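Local atomic coordinates of acetyltransferase (Escherichia coli, PDB entry 7BYY), a protein that acts as a toxin of the GNAT acetyltransferase family that acetylates aminoacyl-tRNAs, probably with acetyl-CoA as acetyl donor and glycyl-tRNA among its substrates. Residues A[113-118]-A[147-152]; A[18-23]-A[48-53]. The protein carries 1 engineered substitution. One frame throughout, in Å; residues are numbered along the deposited sequence.

Interaction 1: A[113-118]-A[147-152]. Engineered in segment 113-118: Asp115 (natural residue Gly).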
loop_
_atom_site.group_PDB
_atom_site.type_symbol
_atom_site.label_atom_id
_atom_site.label_comp_id
_atom_site.label_asym_id
_atom_site.label_seq_id
_atom_site.Cartn_x
_atom_site.Cartn_y
_atom_site.Cartn_z
ATOM N N GLY A 113 19.903 19.458 -8.017
ATOM C CA GLY A 113 19.041 19.226 -6.881
ATOM C C GLY A 113 17.673 18.667 -7.204
ATOM O O GLY A 113 16.913 18.362 -6.276
ATOM N N PHE A 114 17.326 18.528 -8.486
ATOM C CA PHE A 114 16.057 17.910 -8.844
ATOM C C PHE A 114 16.022 16.429 -8.491
ATOM O O PHE A 114 14.936 15.840 -8.448
ATOM C CB PHE A 114 15.778 18.108 -10.333
ATOM C CG PHE A 114 15.520 19.536 -10.713
ATOM C CD1 PHE A 114 14.685 20.329 -9.942
ATOM C CD2 PHE A 114 16.114 20.088 -11.836
ATOM C CE1 PHE A 114 14.442 21.648 -10.285
ATOM C CE2 PHE A 114 15.877 21.404 -12.186
ATOM C CZ PHE A 114 15.039 22.186 -11.407
ATOM N N ASP A 115 17.186 15.818 -8.248
ATOM C CA ASP A 115 17.226 14.472 -7.687
ATOM C C ASP A 115 16.459 14.410 -6.370
ATOM O O ASP A 115 15.640 13.510 -6.152
ATOM C CB ASP A 115 18.681 14.039 -7.480
ATOM C CG ASP A 115 19.350 13.572 -8.763
ATOM O OD1 ASP A 115 19.562 14.408 -9.670
ATOM O OD2 ASP A 115 19.684 12.368 -8.855
ATOM N N GLN A 116 16.705 15.379 -5.481
ATOM C CA GLN A 116 16.105 15.371 -4.150
ATOM C C GLN A 116 14.706 15.975 -4.143
ATOM O O GLN A 116 13.863 15.558 -3.341
ATOM C CB GLN A 116 17.011 16.122 -3.168
ATOM C CG GLN A 116 16.530 16.116 -1.723
ATOM C CD GLN A 116 17.419 16.934 -0.798
ATOM O OE1 GLN A 116 18.628 17.037 -1.008
ATOM N NE2 GLN A 116 16.819 17.521 0.234
ATOM N N ASP A 117 14.440 16.949 -5.016
ATOM C CA ASP A 117 13.105 17.533 -5.086
ATOM C C ASP A 117 12.059 16.475 -5.413
ATOM O O ASP A 117 10.944 16.504 -4.880
ATOM C CB ASP A 117 13.080 18.653 -6.125
ATOM C CG ASP A 117 13.881 19.861 -5.696
ATOM O OD1 ASP A 117 14.314 19.906 -4.523
ATOM O OD2 ASP A 117 14.081 20.767 -6.531
ATOM N N LEU A 118 12.407 15.526 -6.285
ATOM C CA LEU A 118 11.498 14.426 -6.579
ATOM C C LEU A 118 11.363 13.477 -5.399
ATOM O O LEU A 118 10.286 12.910 -5.184
ATOM C CB LEU A 118 11.975 13.664 -7.812
ATOM C CG LEU A 118 11.040 13.787 -9.013
ATOM C CD1 LEU A 118 11.641 13.119 -10.224
ATOM C CD2 LEU A 118 9.660 13.224 -8.698
ATOM N N ILE A 147 23.811 4.740 -5.179
ATOM C CA ILE A 147 23.815 4.305 -3.783
ATOM C C ILE A 147 24.106 5.479 -2.858
ATOM O O ILE A 147 23.465 5.640 -1.813
ATOM C CB ILE A 147 24.830 3.167 -3.575
ATOM C CG1 ILE A 147 24.564 2.021 -4.549
ATOM C CG2 ILE A 147 24.781 2.664 -2.144
ATOM C CD1 ILE A 147 25.579 0.903 -4.449
ATOM N N ASN A 148 25.076 6.317 -3.226
ATOM C CA ASN A 148 25.435 7.443 -2.371
ATOM C C ASN A 148 24.298 8.449 -2.262
ATOM O O ASN A 148 24.155 9.109 -1.228
ATOM C CB ASN A 148 26.702 8.118 -2.896
ATOM C CG ASN A 148 27.953 7.610 -2.210
ATOM O OD1 ASN A 148 28.769 6.916 -2.817
ATOM N ND2 ASN A 148 28.106 7.948 -0.932
ATOM N N PHE A 149 23.478 8.576 -3.306
ATOM C CA PHE A 149 22.361 9.513 -3.266
ATOM C C PHE A 149 21.343 9.110 -2.203
ATOM O O PHE A 149 21.038 9.887 -1.290
ATOM C CB PHE A 149 21.703 9.605 -4.645
ATOM C CG PHE A 149 20.415 10.375 -4.652
ATOM C CD1 PHE A 149 20.417 11.753 -4.516
ATOM C CD2 PHE A 149 19.202 9.720 -4.794
ATOM C CE1 PHE A 149 19.230 12.465 -4.522
ATOM C CE2 PHE A 149 18.012 10.427 -4.799
ATOM C CZ PHE A 149 18.028 11.802 -4.664
ATOM N N TYR A 150 20.805 7.890 -2.307
ATOM C CA TYR A 150 19.807 7.444 -1.338
ATOM C C TYR A 150 20.410 7.327 0.058
ATOM O O TYR A 150 19.739 7.614 1.056
ATOM C CB TYR A 150 19.196 6.112 -1.780
ATOM C CG TYR A 150 18.478 6.167 -3.117
ATOM C CD1 TYR A 150 17.270 6.848 -3.258
ATOM C CD2 TYR A 150 19.007 5.536 -4.235
ATOM C CE1 TYR A 150 16.614 6.896 -4.481
ATOM C CE2 TYR A 150 18.362 5.579 -5.459
ATOM C CZ TYR A 150 17.167 6.259 -5.580
ATOM O OH TYR A 150 16.532 6.295 -6.804
ATOM N N ALA A 151 21.678 6.913 0.148
ATOM C CA ALA A 151 22.344 6.864 1.446
ATOM C C ALA A 151 22.486 8.253 2.046
ATOM O O ALA A 151 22.403 8.415 3.269
ATOM C CB ALA A 151 23.716 6.203 1.317
ATOM N N ARG A 152 22.686 9.268 1.204
ATOM C CA ARG A 152 22.825 10.632 1.692
ATOM C C ARG A 152 21.516 11.221 2.192
ATOM O O ARG A 152 21.533 12.309 2.777
ATOM C CB ARG A 152 23.414 11.531 0.602
ATOM C CG ARG A 152 24.931 11.600 0.636
ATOM C CD ARG A 152 25.466 12.736 -0.214
ATOM N NE ARG A 152 25.604 12.354 -1.615
ATOM C CZ ARG A 152 24.726 12.667 -2.562
ATOM N NH1 ARG A 152 23.644 13.370 -2.254
ATOM N NH2 ARG A 152 24.932 12.278 -3.814
#
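Van der Waals contact between Phe149 and the first turn of helix 114-132 forms this small surface junction of 122 Å², and every touching pair across the segments involves the Phe149 ring. With its CG anti to the backbone N (chi1 171°), the ring reaches across to Asp115, an engineered residue that is Gly in the natural protein. Phe149 CE1 lies 3.4 Å from Asp115 CB, and Phe149 CZ 3.3 Å from Asp115 O. OD2 of the same aspartate stands over one ring face, probably without attraction, whereas Gln116 N approaches near the ring plane, 3.9 Å from Phe149 CZ.

Intrasegment packing backs up the ring: Phe149 CD2 sits over the centre of the Tyr150 ring, 3.7 Å above its plane. Tyr150, like Asp115 and Leu118, also touches strand 94-105.

Hydrogen bonds stay within each segment, such as Asp117 N to Gly113 O (3.1 Å) and Ala151 N to Ile147 O (2.9 Å). Gly113, the N-cap, and the helix start after it are consistent with the GNAT pyrophosphate-binding loop (Q/R-x-x-G-x-G/A), engineered Asp115 standing at its second glycine. The chemistry thus implies an aromatic ring set against Asp115 CB and polar backbone and carboxylate atoms, without directional polar pairing between the segments.

Interaction 2: A[18-23]-A[48-53]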
loop_
_atom_site.group_PDB
_atom_site.type_symbol
_atom_site.label_atom_id
_atom_site.label_comp_id
_atom_site.label_asym_id
_atom_site.label_seq_id
_atom_site.Cartn_x
_atom_site.Cartn_y
_atom_site.Cartn_z
ATOM N N TYR A 18 1.585 11.460 -12.580
ATOM C CA TYR A 18 1.605 11.300 -14.028
ATOM C C TYR A 18 0.311 10.667 -14.520
ATOM O O TYR A 18 -0.133 9.639 -13.998
ATOM C CB TYR A 18 2.799 10.452 -14.462
ATOM C CG TYR A 18 2.722 10.068 -15.918
ATOM C CD1 TYR A 18 2.369 8.780 -16.298
ATOM C CD2 TYR A 18 2.971 11.002 -16.916
ATOM C CE1 TYR A 18 2.279 8.428 -17.630
ATOM C CE2 TYR A 18 2.884 10.661 -18.249
ATOM C CZ TYR A 18 2.538 9.371 -18.600
ATOM O OH TYR A 18 2.449 9.019 -19.925
ATOM N N GLN A 19 -0.293 11.286 -15.530
ATOM C CA GLN A 19 -1.499 10.776 -16.166
ATOM C C GLN A 19 -1.111 9.999 -17.417
ATOM O O GLN A 19 -0.324 10.486 -18.236
ATOM C CB GLN A 19 -2.458 11.914 -16.520
ATOM C CG GLN A 19 -2.582 12.981 -15.444
ATOM C CD GLN A 19 -3.908 12.920 -14.711
ATOM O OE1 GLN A 19 -4.957 12.676 -15.312
ATOM N NE2 GLN A 19 -3.869 13.139 -13.400
ATOM N N SER A 20 -1.669 8.793 -17.562
ATOM C CA SER A 20 -1.293 7.919 -18.669
ATOM C C SER A 20 -1.681 8.483 -20.030
ATOM O O SER A 20 -1.085 8.087 -21.038
ATOM C CB SER A 20 -1.921 6.537 -18.482
ATOM O OG SER A 20 -3.249 6.635 -17.996
ATOM N N ASP A 21 -2.653 9.393 -20.089
ATOM C CA ASP A 21 -3.097 9.972 -21.350
ATOM C C ASP A 21 -2.370 11.265 -21.697
ATOM O O ASP A 21 -2.794 11.973 -22.617
ATOM C CB ASP A 21 -4.609 10.218 -21.318
ATOM C CG ASP A 21 -5.075 10.843 -20.015
ATOM O OD1 ASP A 21 -4.531 10.479 -18.950
ATOM O OD2 ASP A 21 -5.990 11.697 -20.055
ATOM N N ILE A 22 -1.282 11.580 -20.998
ATOM C CA ILE A 22 -0.518 12.800 -21.220
ATOM C C ILE A 22 0.892 12.419 -21.651
ATOM O O ILE A 22 1.469 11.457 -21.135
ATOM C CB ILE A 22 -0.497 13.680 -19.950
ATOM C CG1 ILE A 22 -1.895 14.240 -19.672
ATOM C CG2 ILE A 22 0.529 14.806 -20.068
ATOM C CD1 ILE A 22 -2.271 15.413 -20.553
ATOM N N THR A 23 1.433 13.160 -22.618
ATOM C CA THR A 23 2.808 12.986 -23.079
ATOM C C THR A 23 3.504 14.337 -23.018
ATOM O O THR A 23 3.191 15.236 -23.805
ATOM C CB THR A 23 2.856 12.419 -24.498
ATOM O OG1 THR A 23 1.957 11.310 -24.605
ATOM C CG2 THR A 23 4.264 11.959 -24.835
ATOM N N SER A 48 2.107 0.849 -18.006
ATOM C CA SER A 48 2.303 0.353 -16.650
ATOM C C SER A 48 1.270 0.942 -15.697
ATOM O O SER A 48 0.610 0.210 -14.951
ATOM C CB SER A 48 3.724 0.660 -16.178
ATOM O OG SER A 48 4.657 -0.182 -16.828
ATOM N N VAL A 49 1.107 2.268 -15.710
ATOM C CA VAL A 49 0.143 2.883 -14.805
ATOM C C VAL A 49 -1.290 2.687 -15.282
ATOM O O VAL A 49 -2.219 2.767 -14.469
ATOM C CB VAL A 49 0.443 4.379 -14.593
ATOM C CG1 VAL A 49 1.931 4.591 -14.342
ATOM C CG2 VAL A 49 -0.026 5.201 -15.774
ATOM N N ARG A 50 -1.499 2.424 -16.574
ATOM C CA ARG A 50 -2.834 2.070 -17.048
ATOM C C ARG A 50 -3.271 0.736 -16.460
ATOM O O ARG A 50 -4.392 0.603 -15.955
ATOM C CB ARG A 50 -2.854 2.023 -18.575
ATOM C CG ARG A 50 -3.477 3.248 -19.222
ATOM C CD ARG A 50 -3.945 2.956 -20.638
ATOM N NE ARG A 50 -2.913 3.248 -21.630
ATOM C CZ ARG A 50 -2.835 4.384 -22.316
ATOM N NH1 ARG A 50 -3.730 5.343 -22.114
ATOM N NH2 ARG A 50 -1.862 4.562 -23.202
ATOM N N ASN A 51 -2.389 -0.263 -16.510
ATOM C CA ASN A 51 -2.615 -1.509 -15.789
ATOM C C ASN A 51 -2.651 -1.290 -14.284
ATOM O O ASN A 51 -3.122 -2.168 -13.553
ATOM C CB ASN A 51 -1.522 -2.517 -16.151
ATOM C CG ASN A 51 -1.879 -3.942 -15.766
ATOM O OD1 ASN A 51 -2.042 -4.263 -14.587
ATOM N ND2 ASN A 51 -2.000 -4.808 -16.765
ATOM N N SER A 52 -2.191 -0.130 -13.814
ATOM C CA SER A 52 -1.940 0.117 -12.394
ATOM C C SER A 52 -0.891 -0.858 -11.866
ATOM O O SER A 52 -1.020 -1.415 -10.774
ATOM C CB SER A 52 -3.226 0.061 -11.560
ATOM O OG SER A 52 -3.627 -1.272 -11.310
ATOM N N ASP A 53 0.150 -1.085 -12.674
ATOM C CA ASP A 53 1.340 -1.784 -12.206
ATOM C C ASP A 53 2.153 -0.932 -11.241
ATOM O O ASP A 53 2.946 -1.477 -10.467
ATOM C CB ASP A 53 2.224 -2.182 -13.389
ATOM C CG ASP A 53 1.600 -3.252 -14.259
ATOM O OD1 ASP A 53 1.258 -4.331 -13.730
ATOM O OD2 ASP A 53 1.455 -3.016 -15.478
#
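Ser20 fits between Val49 and Arg50, so that a loop turn rests against the last turn of helix 35-50. Its CB points at the helix and meets Val49 CG2 at 3.6 Å. Chi1 of 40° places OG between the backbone N and the carbonyl carbon, from where it lies 3.6 Å from Arg50 CG. The arginine chain bends at chi3 (-92°), and one face of its guanidinium turns to Ser20 CB. Asp21 OD1 remains 6.1 Å from Arg50 NH1, too far for a salt bridge, although the opposite charges probably attract weakly.

Tyr18 comes to Val49 by its ring edge, with CD1 4.3 Å from CG2. The phenol is held at its other end: Tyr18 OH donates to Ile22 O at 2.9 Å, with a C=O...O angle of 172°, and is also bonded to Gln27 NE2. The Tyr18-Ile22 bond spans the type I beta turn Gln19-Ile22, which Ile22 N closes onto Gln19 O.

On the helix side, Asp53 N bonds to Ser48 O at 2.7 Å and Ser52 N weakly to Val49 O at 3.0 Å; Ser52, with positive phi, is the C-prime residue. Asp53 forms a salt bridge with Lys136 of the second subunit. The pairing is thus a beta turn laid against a helix C-terminus that ends in a Schellman motif.

Overall arrangement
Interactions 1 and 2 lie on opposite sides of the chain's centre, about 10 and 16 Å from it. Their centres are about 24 Å apart and their nearest atoms about 9 Å, without touching. They follow in series along the chain and are related through the mixed sheet: Tyr18 bonds by its backbone to Ala56 in strand 55-61, and Asp115 and Leu118 pack on strand 94-105, with strand 67-79 between. By family resemblance, the helix start at 113-118 is the part expected to face the acetyl-CoA pyrophosphate, which puts interaction 1 beside the probable cofactor site. Interaction 2 instead adjoins the second subunit through residues 51-53.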